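Side-chain contacts in polycomb protein Pcl (Drosophila melanogaster, PDB 5OQD), which establishes the repressed state of homeotic genes in the early embryo as a chromatin-binding component of the histone H3-methylating Esc/E(z) complex: residues W51-T54 with Q55-Q58; V77-N80 with G81-F84; L147-T150 with L151-S155. All coordinates share one frame; numbering follows the deposited sequence.

Contact 1 (W51-T54 with Q55-Q58); sequences WFHT and QCMQ. With ZN (zinc ion), chain K.
Thr54 to Met57 form a type I beta turn at the end of strand 51-53, closed by a hydrogen bond from Met57 N to Thr54 O of 2.9 Å whose donor lies well above the carbonyl plane. The turn brings His53 and Cys56 onto one zinc ion, a worked example of a His-x-x-Cys pair in a PHD finger. The metal is bound by His53 ND1 at 2.0 Å and by Cys56 SG at 2.3 Å. In both residues the first torsion sets the side chain beside its own backbone N (chi1 -61° and -66°), and the thiolate comes in at the imidazole edge, with SG 3.4 Å from ND1. Cys30 and Cys32 complete the site. His53 NE2 is hydrogen-bonded to Pro35 O, so the ring is held at both nitrogens, which should fix its rotation. Met57 folds back against the turn: its CG lies 4.1 Å from Phe52 CB, its SD 3.7 Å from Thr54 CA and 4.1 Å from the methyl CG2. Thr54 OG1 is hydrogen-bonded to Asn41 O. Strand 42-44 pairs with this segment through Leu43 and Phe52, whose ring meets Phe73 of strand 71-74 edge-to-face.

Contact 2 (V77-N80 with G81-F84); sequences VCNN and GIEF. With ZN (zinc ion), chain L.
Asn79 and Ile82 close a type I' beta turn with Asn80 and Gly81 at its two central positions, within the connection between strands 71-74 and 84-87. The backbone part is one hydrogen bond, from Ile82 N to Asn79 O at 3.0 Å and nearly straight (160°). Both central residues have positive phi, a conformation that asparagine and glycine tolerate well. At Gly81 the backbone angles leave no room for a beta carbon, which would lie only 2.6 Å from Asn80 O.

The second polar link comes from a side chain. Asn79 swings CG away from its own backbone N (chi1 -163°), and the amide then reaches across the turn so that ND2 donates to Ile82 O. The modelled separation of 2.5 Å is very short, so its exact length is doubtful.

Packing is slight by comparison. The same ND2 comes within 3.6 Å of Phe84 CB; the amide and ring planes are 77° apart, but the touch is to the beta carbon and not to the ring. Both residues also lean on Leu192, and Phe84 pairs through its backbone with Cys74 of strand 71-74.

Metal binding anchors the beginning of the loop: Cys78 SG holds the zinc ion at 2.3 Å, together with Cys45, Cys48 and Cys75, a site of the second PHD finger. The chemistry thus implies a connection shaped by coordination at its start and by hydrogen bonds of a backbone N-H and a side-chain amide at its bend. If the very short ND2 contact is taken as modelled, Asn79 meets both polar backbone atoms of Ile82.

Contact 3 (L147-T150 with L151-S155); sequences LKQT and LKDYS
Gln149 and Asp153, one helical turn apart, are joined twice. Their side chains cross at about a right angle, and Gln149 NE2 donates to Asp153 OD1 at 2.7 Å. The amide arrives on the syn side of the carboxylate oxygen but 33° out of its plane, and the bond is bent, with an N-H...O angle of 135°. The glutamine can reach because its CG stands opposite the backbone N (chi1 -173°) and the chain then folds at chi2 toward the C-terminal end. Beside this link, Asp153 N meets Gln149 O at 2.8 Å in a backbone hydrogen bond. With an alanine here in place of Gln149, the Asp153 carboxylate would probably lose its amide mate and be freer to turn.

Other backbone bonds carry the helix to its end. Leu151 N binds Leu147 O at 3.1 Å, while Lys152 N divides itself between Lys148 O at 3.3 Å and a weak bond to Gln149 O. Tyr154, the first residue to leave helical geometry, still gives its N to Thr150 O at 2.9 Å. Thr150 OG1 is hydrogen-bonded to Arg146 O, one turn earlier.

Packing lies further round. Thr150 and Tyr154 run side by side, with CG2 of the threonine 4.0 Å from CD1 of the ring, and Thr150 O lies at the ring edge.

Helix 140-153 belongs to the winged-helix domain. Leu147 faces Trp119 and Ile122 of helix 114-125 as well as Trp92, whereas Thr150 and Leu151 rest on Leu96, and Tyr154 on Val93, of helix 92-104.

Contacts 1 and 2 belong to the zinc-bound PHD part of the chain, contact 3 to the winged helix on the other side of the chain's centre, its centre about 34 Å from that of contact 1 and 39 Å from that of contact 2. The first two touch: Glu83 accepts a probable hydrogen bond from the backbone of Gln58 and packs against Met57. Contact 1 gives two ligands to one zinc ion and contact 2 a single ligand to another; the first is partly buried and adds apolar packing, the second lies at the surface and rests on polar bonds. Contact 3, partly buried like contact 1, has no metal: a regular helix supplies the order, its leucines turned to neighbouring helices.

Contact 1 (W51-T54 with Q55-Q58)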
ATOM      1  N   TRP B  51      10.186  -5.744  12.777  1.00 53.86           N
ATOM      2  CA  TRP B  51       8.897  -6.060  12.173  1.00 51.98           C
ATOM      3  C   TRP B  51       7.936  -6.647  13.206  1.00 55.62           C
ATOM      4  O   TRP B  51       8.348  -7.368  14.116  1.00 60.98           O
ATOM      5  CB  TRP B  51       9.081  -7.022  10.998  1.00 50.78           C
ATOM      6  CG  TRP B  51       9.949  -6.471   9.908  1.00 59.60           C
ATOM      7  CD1 TRP B  51      11.308  -6.554   9.823  1.00 52.41           C
ATOM      8  CD2 TRP B  51       9.517  -5.750   8.747  1.00 55.97           C
ATOM      9  NE1 TRP B  51      11.749  -5.928   8.682  1.00 55.32           N
ATOM     10  CE2 TRP B  51      10.669  -5.427   8.004  1.00 53.18           C
ATOM     11  CE3 TRP B  51       8.267  -5.347   8.264  1.00 58.01           C
ATOM     12  CZ2 TRP B  51      10.610  -4.723   6.805  1.00 56.58           C
ATOM     13  CZ3 TRP B  51       8.212  -4.645   7.074  1.00 59.50           C
ATOM     14  CH2 TRP B  51       9.377  -4.340   6.358  1.00 53.69           C
ATOM     15  N   PHE B  52       6.655  -6.324  13.062  1.00 52.63           N
ATOM     16  CA  PHE B  52       5.643  -6.732  14.031  1.00 54.91           C
ATOM     17  C   PHE B  52       4.404  -7.298  13.347  1.00 66.37           C
ATOM     18  O   PHE B  52       3.976  -6.792  12.310  1.00 62.72           O
ATOM     19  CB  PHE B  52       5.234  -5.546  14.912  1.00 46.77           C
ATOM     20  CG  PHE B  52       6.352  -4.980  15.744  1.00 48.87           C
ATOM     21  CD1 PHE B  52       7.278  -4.109  15.195  1.00 43.89           C
ATOM     22  CD2 PHE B  52       6.462  -5.305  17.085  1.00 53.51           C
ATOM     23  CE1 PHE B  52       8.299  -3.584  15.961  1.00 51.45           C
ATOM     24  CE2 PHE B  52       7.481  -4.783  17.859  1.00 53.38           C
ATOM     25  CZ  PHE B  52       8.403  -3.921  17.296  1.00 43.22           C
ATOM     26  N   HIS B  53       3.827  -8.346  13.927  1.00 72.89           N
ATOM     27  CA  HIS B  53       2.502  -8.787  13.511  1.00 61.22           C
ATOM     28  C   HIS B  53       1.491  -7.760  14.001  1.00 61.26           C
ATOM     29  O   HIS B  53       1.637  -7.225  15.099  1.00 68.82           O
ATOM     30  CB  HIS B  53       2.162 -10.172  14.067  1.00 61.58           C
ATOM     31  CG  HIS B  53       3.093 -11.257  13.623  1.00 69.46           C
ATOM     32  ND1 HIS B  53       3.876 -11.972  14.504  1.00 67.38           N
ATOM     33  CD2 HIS B  53       3.359 -11.757  12.393  1.00 72.04           C
ATOM     34  CE1 HIS B  53       4.587 -12.861  13.835  1.00 69.64           C
ATOM     35  NE2 HIS B  53       4.293 -12.751  12.552  1.00 77.67           N
ATOM     36  N   THR B  54       0.474  -7.479  13.202  1.00 71.10           N
ATOM     37  CA  THR B  54      -0.527  -6.504  13.602  1.00 71.94           C
ATOM     38  C   THR B  54      -1.236  -6.988  14.847  1.00 64.98           C
ATOM     39  O   THR B  54      -1.532  -6.211  15.744  1.00 64.75           O
ATOM     40  CB  THR B  54      -1.563  -6.238  12.500  1.00 67.71           C
ATOM     41  OG1 THR B  54      -1.800  -7.438  11.764  1.00 65.28           O
ATOM     42  CG2 THR B  54      -1.068  -5.179  11.568  1.00 67.52           C
ATOM     43  N   GLN B  55      -1.507  -8.283  14.894  1.00 63.40           N
ATOM     44  CA  GLN B  55      -2.130  -8.876  16.061  1.00 69.14           C
ATOM     45  C   GLN B  55      -1.215  -8.707  17.258  1.00 64.90           C
ATOM     46  O   GLN B  55      -1.674  -8.441  18.358  1.00 70.76           O
ATOM     47  CB  GLN B  55      -2.413 -10.352  15.824  1.00 66.01           C
ATOM     48  CG  GLN B  55      -3.432 -10.610  14.736  1.00 76.25           C
ATOM     49  CD  GLN B  55      -2.802 -10.631  13.365  1.00 87.16           C
ATOM     50  OE1 GLN B  55      -1.596 -10.452  13.228  1.00 77.04           O
ATOM     51  NE2 GLN B  55      -3.612 -10.850  12.343  1.00 91.77           N
ATOM     52  N   CYS B  56       0.083  -8.864  17.038  1.00 62.71           N
ATOM     53  CA  CYS B  56       1.053  -8.737  18.119  1.00 59.65           C
ATOM     54  C   CYS B  56       1.233  -7.277  18.522  1.00 66.26           C
ATOM     55  O   CYS B  56       2.026  -6.956  19.405  1.00 54.93           O
ATOM     56  CB  CYS B  56       2.395  -9.342  17.711  1.00 50.77           C
ATOM     57  SG  CYS B  56       2.360 -11.128  17.466  1.00 56.55           S
ATOM     58  N   MET B  57       0.491  -6.395  17.861  1.00 59.40           N
ATOM     59  CA  MET B  57       0.479  -4.979  18.204  1.00 59.87           C
ATOM     60  C   MET B  57      -0.646  -4.685  19.189  1.00 67.73           C
ATOM     61  O   MET B  57      -1.522  -5.522  19.404  1.00 74.53           O
ATOM     62  CB  MET B  57       0.319  -4.118  16.947  1.00 64.62           C
ATOM     63  CG  MET B  57       1.522  -4.130  16.018  1.00 66.63           C
ATOM     64  SD  MET B  57       1.173  -3.370  14.423  1.00 66.53           S
ATOM     65  CE  MET B  57       0.450  -1.813  14.941  1.00 65.35           C
ATOM     66  N   GLN B  58      -0.619  -3.498  19.786  1.00 74.92           N
ATOM     67  CA  GLN B  58      -1.659  -3.104  20.729  1.00 78.98           C
ATOM     68  C   GLN B  58      -2.772  -2.320  20.040  1.00 87.53           C
ATOM     69  O   GLN B  58      -2.557  -1.202  19.572  1.00 92.35           O
ATOM     70  CB  GLN B  58      -1.063  -2.280  21.872  1.00 77.86           C
ATOM     71  CG  GLN B  58      -0.165  -3.079  22.799  1.00 87.83           C
ATOM     72  CD  GLN B  58       0.096  -2.374  24.115  1.00 86.34           C
ATOM     73  OE1 GLN B  58      -0.047  -1.155  24.221  1.00 91.51           O
ATOM     74  NE2 GLN B  58       0.472  -3.141  25.132  1.00 84.48           N
TER
HETATM   75 ZN    ZN K 701       4.336 -11.228  16.354  1.00 61.65          ZN

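Contact 2 (V77-N80 with G81-F84)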
ATOM      1  N   VAL B  77       8.114   0.196  22.636  1.00 47.46           N
ATOM      2  CA  VAL B  77       9.485   0.286  23.127  1.00 49.26           C
ATOM      3  C   VAL B  77      10.130   1.605  22.715  1.00 52.01           C
ATOM      4  O   VAL B  77      10.770   2.279  23.521  1.00 49.04           O
ATOM      5  CB  VAL B  77      10.349  -0.880  22.608  1.00 54.41           C
ATOM      6  CG1 VAL B  77      11.731  -0.843  23.243  1.00 50.17           C
ATOM      7  CG2 VAL B  77       9.664  -2.211  22.891  1.00 52.71           C
ATOM      8  N   CYS B  78       9.945   1.974  21.453  1.00 53.72           N
ATOM      9  CA  CYS B  78      10.585   3.160  20.897  1.00 46.70           C
ATOM     10  C   CYS B  78       9.804   4.440  21.181  1.00 41.39           C
ATOM     11  O   CYS B  78      10.345   5.538  21.063  1.00 47.58           O
ATOM     12  CB  CYS B  78      10.773   2.998  19.386  1.00 44.34           C
ATOM     13  SG  CYS B  78      11.819   1.610  18.898  1.00 44.83           S
ATOM     14  N   ASN B  79       8.535   4.298  21.553  1.00 39.83           N
ATOM     15  CA  ASN B  79       7.676   5.459  21.752  1.00 54.89           C
ATOM     16  C   ASN B  79       7.159   5.584  23.185  1.00 58.24           C
ATOM     17  O   ASN B  79       5.993   5.911  23.409  1.00 55.45           O
ATOM     18  CB  ASN B  79       6.500   5.414  20.774  1.00 59.26           C
ATOM     19  CG  ASN B  79       5.808   6.760  20.630  1.00 54.84           C
ATOM     20  OD1 ASN B  79       6.457   7.805  20.598  1.00 61.14           O
ATOM     21  ND2 ASN B  79       4.484   6.739  20.556  1.00 46.97           N
ATOM     22  N   ASN B  80       8.038   5.313  24.147  1.00 71.21           N
ATOM     23  CA  ASN B  80       7.746   5.505  25.567  1.00 53.14           C
ATOM     24  C   ASN B  80       6.477   4.804  26.053  1.00 47.95           C
ATOM     25  O   ASN B  80       5.728   5.357  26.860  1.00 47.19           O
ATOM     26  CB  ASN B  80       7.653   7.001  25.880  1.00 48.25           C
ATOM     27  CG  ASN B  80       8.902   7.759  25.477  1.00 64.25           C
ATOM     28  OD1 ASN B  80       8.988   8.292  24.371  1.00 74.62           O
ATOM     29  ND2 ASN B  80       9.880   7.809  26.374  1.00 65.85           N
ATOM     30  N   GLY B  81       6.237   3.592  25.562  1.00 43.99           N
ATOM     31  CA  GLY B  81       5.110   2.799  26.022  1.00 50.88           C
ATOM     32  C   GLY B  81       3.803   3.074  25.300  1.00 61.78           C
ATOM     33  O   GLY B  81       2.793   2.424  25.565  1.00 64.95           O
ATOM     34  N   ILE B  82       3.820   4.039  24.385  1.00 60.44           N
ATOM     35  CA  ILE B  82       2.616   4.411  23.648  1.00 62.44           C
ATOM     36  C   ILE B  82       2.738   4.057  22.170  1.00 54.89           C
ATOM     37  O   ILE B  82       3.528   4.658  21.445  1.00 54.12           O
ATOM     38  CB  ILE B  82       2.320   5.917  23.786  1.00 69.17           C
ATOM     39  CG1 ILE B  82       2.217   6.306  25.262  1.00 66.86           C
ATOM     40  CG2 ILE B  82       1.043   6.283  23.039  1.00 62.68           C
ATOM     41  CD1 ILE B  82       2.023   7.793  25.492  1.00 71.82           C
ATOM     42  N   GLU B  83       1.953   3.079  21.727  1.00 45.59           N
ATOM     43  CA  GLU B  83       2.004   2.639  20.338  1.00 54.25           C
ATOM     44  C   GLU B  83       1.537   3.747  19.397  1.00 63.88           C
ATOM     45  O   GLU B  83       0.517   4.393  19.638  1.00 62.68           O
ATOM     46  CB  GLU B  83       1.156   1.381  20.136  1.00 58.70           C
ATOM     47  CG  GLU B  83       1.433   0.664  18.828  1.00 55.32           C
ATOM     48  CD  GLU B  83       0.513  -0.515  18.594  1.00 63.25           C
ATOM     49  OE1 GLU B  83      -0.522  -0.337  17.920  1.00 90.73           O
ATOM     50  OE2 GLU B  83       0.829  -1.623  19.077  1.00 69.96           O
ATOM     51  N   PHE B  84       2.298   3.966  18.330  1.00 56.54           N
ATOM     52  CA  PHE B  84       2.002   5.034  17.383  1.00 57.06           C
ATOM     53  C   PHE B  84       1.691   4.480  15.999  1.00 61.36           C
ATOM     54  O   PHE B  84       2.565   3.931  15.332  1.00 55.52           O
ATOM     55  CB  PHE B  84       3.176   6.015  17.304  1.00 52.05           C
ATOM     56  CG  PHE B  84       2.944   7.171  16.369  1.00 59.35           C
ATOM     57  CD1 PHE B  84       2.322   8.325  16.815  1.00 64.22           C
ATOM     58  CD2 PHE B  84       3.358   7.109  15.047  1.00 63.91           C
ATOM     59  CE1 PHE B  84       2.111   9.393  15.960  1.00 63.47           C
ATOM     60  CE2 PHE B  84       3.149   8.170  14.188  1.00 64.15           C
ATOM     61  CZ  PHE B  84       2.525   9.314  14.646  1.00 70.03           C
TER
HETATM   62 ZN    ZN L 702      10.436   0.130  17.859  1.00 46.83          ZN

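Contact 3 (L147-T150 with L151-S155)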
ATOM      1  N   LEU B 147      -7.461   7.275 -14.210  1.00 43.78           N
ATOM      2  CA  LEU B 147      -6.839   5.967 -14.030  1.00 52.21           C
ATOM      3  C   LEU B 147      -6.068   5.537 -15.274  1.00 51.87           C
ATOM      4  O   LEU B 147      -5.001   4.932 -15.173  1.00 48.14           O
ATOM      5  CB  LEU B 147      -7.889   4.911 -13.680  1.00 48.52           C
ATOM      6  CG  LEU B 147      -8.500   4.992 -12.281  1.00 59.79           C
ATOM      7  CD1 LEU B 147      -9.474   3.846 -12.050  1.00 62.69           C
ATOM      8  CD2 LEU B 147      -7.411   4.999 -11.219  1.00 48.52           C
ATOM      9  N   LYS B 148      -6.621   5.844 -16.445  1.00 49.11           N
ATOM     10  CA  LYS B 148      -5.959   5.539 -17.710  1.00 48.92           C
ATOM     11  C   LYS B 148      -4.618   6.254 -17.809  1.00 48.32           C
ATOM     12  O   LYS B 148      -3.618   5.666 -18.219  1.00 48.00           O
ATOM     13  CB  LYS B 148      -6.842   5.931 -18.898  1.00 48.37           C
ATOM     14  CG  LYS B 148      -7.937   4.931 -19.235  1.00 54.08           C
ATOM     15  CD  LYS B 148      -8.735   5.397 -20.442  1.00 60.80           C
ATOM     16  CE  LYS B 148      -9.733   4.344 -20.894  1.00 66.26           C
ATOM     17  NZ  LYS B 148     -10.604   4.846 -21.994  1.00 79.64           N
ATOM     18  N   GLN B 149      -4.607   7.526 -17.428  1.00 41.33           N
ATOM     19  CA  GLN B 149      -3.403   8.341 -17.516  1.00 43.61           C
ATOM     20  C   GLN B 149      -2.357   7.912 -16.492  1.00 43.08           C
ATOM     21  O   GLN B 149      -1.161   7.899 -16.789  1.00 37.20           O
ATOM     22  CB  GLN B 149      -3.743   9.819 -17.328  1.00 37.87           C
ATOM     23  CG  GLN B 149      -2.570  10.749 -17.566  1.00 49.16           C
ATOM     24  CD  GLN B 149      -1.925  10.526 -18.919  1.00 49.02           C
ATOM     25  OE1 GLN B 149      -2.607  10.290 -19.916  1.00 48.47           O
ATOM     26  NE2 GLN B 149      -0.600  10.591 -18.960  1.00 48.34           N
ATOM     27  N   THR B 150      -2.813   7.563 -15.293  1.00 47.12           N
ATOM     28  CA  THR B 150      -1.922   7.111 -14.227  1.00 36.09           C
ATOM     29  C   THR B 150      -1.147   5.868 -14.655  1.00 41.48           C
ATOM     30  O   THR B 150       0.059   5.764 -14.427  1.00 42.83           O
ATOM     31  CB  THR B 150      -2.702   6.803 -12.929  1.00 35.31           C
ATOM     32  OG1 THR B 150      -3.448   7.961 -12.536  1.00 37.08           O
ATOM     33  CG2 THR B 150      -1.752   6.412 -11.811  1.00 33.94           C
ATOM     34  N   LEU B 151      -1.854   4.933 -15.280  1.00 33.29           N
ATOM     35  CA  LEU B 151      -1.246   3.704 -15.778  1.00 39.25           C
ATOM     36  C   LEU B 151      -0.222   3.998 -16.871  1.00 40.91           C
ATOM     37  O   LEU B 151       0.736   3.247 -17.051  1.00 41.97           O
ATOM     38  CB  LEU B 151      -2.323   2.750 -16.301  1.00 49.50           C
ATOM     39  CG  LEU B 151      -3.232   2.131 -15.236  1.00 51.31           C
ATOM     40  CD1 LEU B 151      -4.524   1.617 -15.846  1.00 41.94           C
ATOM     41  CD2 LEU B 151      -2.509   1.011 -14.506  1.00 39.73           C
ATOM     42  N   LYS B 152      -0.430   5.092 -17.600  1.00 42.12           N
ATOM     43  CA  LYS B 152       0.524   5.527 -18.614  1.00 40.98           C
ATOM     44  C   LYS B 152       1.755   6.162 -17.978  1.00 40.56           C
ATOM     45  O   LYS B 152       2.885   5.828 -18.326  1.00 34.36           O
ATOM     46  CB  LYS B 152      -0.125   6.518 -19.580  1.00 41.45           C
ATOM     47  CG  LYS B 152      -0.475   5.931 -20.934  1.00 48.22           C
ATOM     48  CD  LYS B 152      -0.677   7.032 -21.962  1.00 63.43           C
ATOM     49  CE  LYS B 152      -1.143   6.467 -23.295  1.00 95.35           C
ATOM     50  NZ  LYS B 152      -2.475   5.809 -23.180  1.00 69.44           N
ATOM     51  N   ASP B 153       1.524   7.084 -17.047  1.00 38.47           N
ATOM     52  CA  ASP B 153       2.610   7.772 -16.353  1.00 42.06           C
ATOM     53  C   ASP B 153       3.490   6.788 -15.591  1.00 43.05           C
ATOM     54  O   ASP B 153       4.690   7.009 -15.426  1.00 42.42           O
ATOM     55  CB  ASP B 153       2.053   8.825 -15.393  1.00 38.70           C
ATOM     56  CG  ASP B 153       1.244   9.893 -16.103  1.00 42.00           C
ATOM     57  OD1 ASP B 153       1.425  10.069 -17.327  1.00 44.39           O
ATOM     58  OD2 ASP B 153       0.434  10.566 -15.434  1.00 47.83           O
ATOM     59  N   TYR B 154       2.880   5.705 -15.122  1.00 46.12           N
ATOM     60  CA  TYR B 154       3.604   4.659 -14.411  1.00 40.89           C
ATOM     61  C   TYR B 154       3.859   3.412 -15.250  1.00 38.78           C
ATOM     62  O   TYR B 154       3.826   2.294 -14.738  1.00 45.14           O
ATOM     63  CB  TYR B 154       2.887   4.308 -13.107  1.00 26.83           C
ATOM     64  CG  TYR B 154       3.053   5.346 -12.026  1.00 35.38           C
ATOM     65  CD1 TYR B 154       2.257   6.487 -11.999  1.00 30.06           C
ATOM     66  CD2 TYR B 154       4.016   5.192 -11.036  1.00 37.43           C
ATOM     67  CE1 TYR B 154       2.410   7.441 -11.011  1.00 31.51           C
ATOM     68  CE2 TYR B 154       4.172   6.138 -10.039  1.00 34.19           C
ATOM     69  CZ  TYR B 154       3.370   7.264 -10.035  1.00 44.27           C
ATOM     70  OH  TYR B 154       3.524   8.213  -9.048  1.00 47.42           O
ATOM     71  N   SER B 155       4.120   3.616 -16.539  1.00 40.70           N
ATOM     72  CA  SER B 155       4.408   2.515 -17.451  1.00 41.46           C
ATOM     73  C   SER B 155       5.528   1.599 -16.969  1.00 48.95           C
ATOM     74  O   SER B 155       5.623   0.445 -17.385  1.00 51.60           O
ATOM     75  CB  SER B 155       4.731   3.048 -18.849  1.00 39.31           C
ATOM     76  OG  SER B 155       3.652   3.805 -19.367  1.00 51.94           O
TER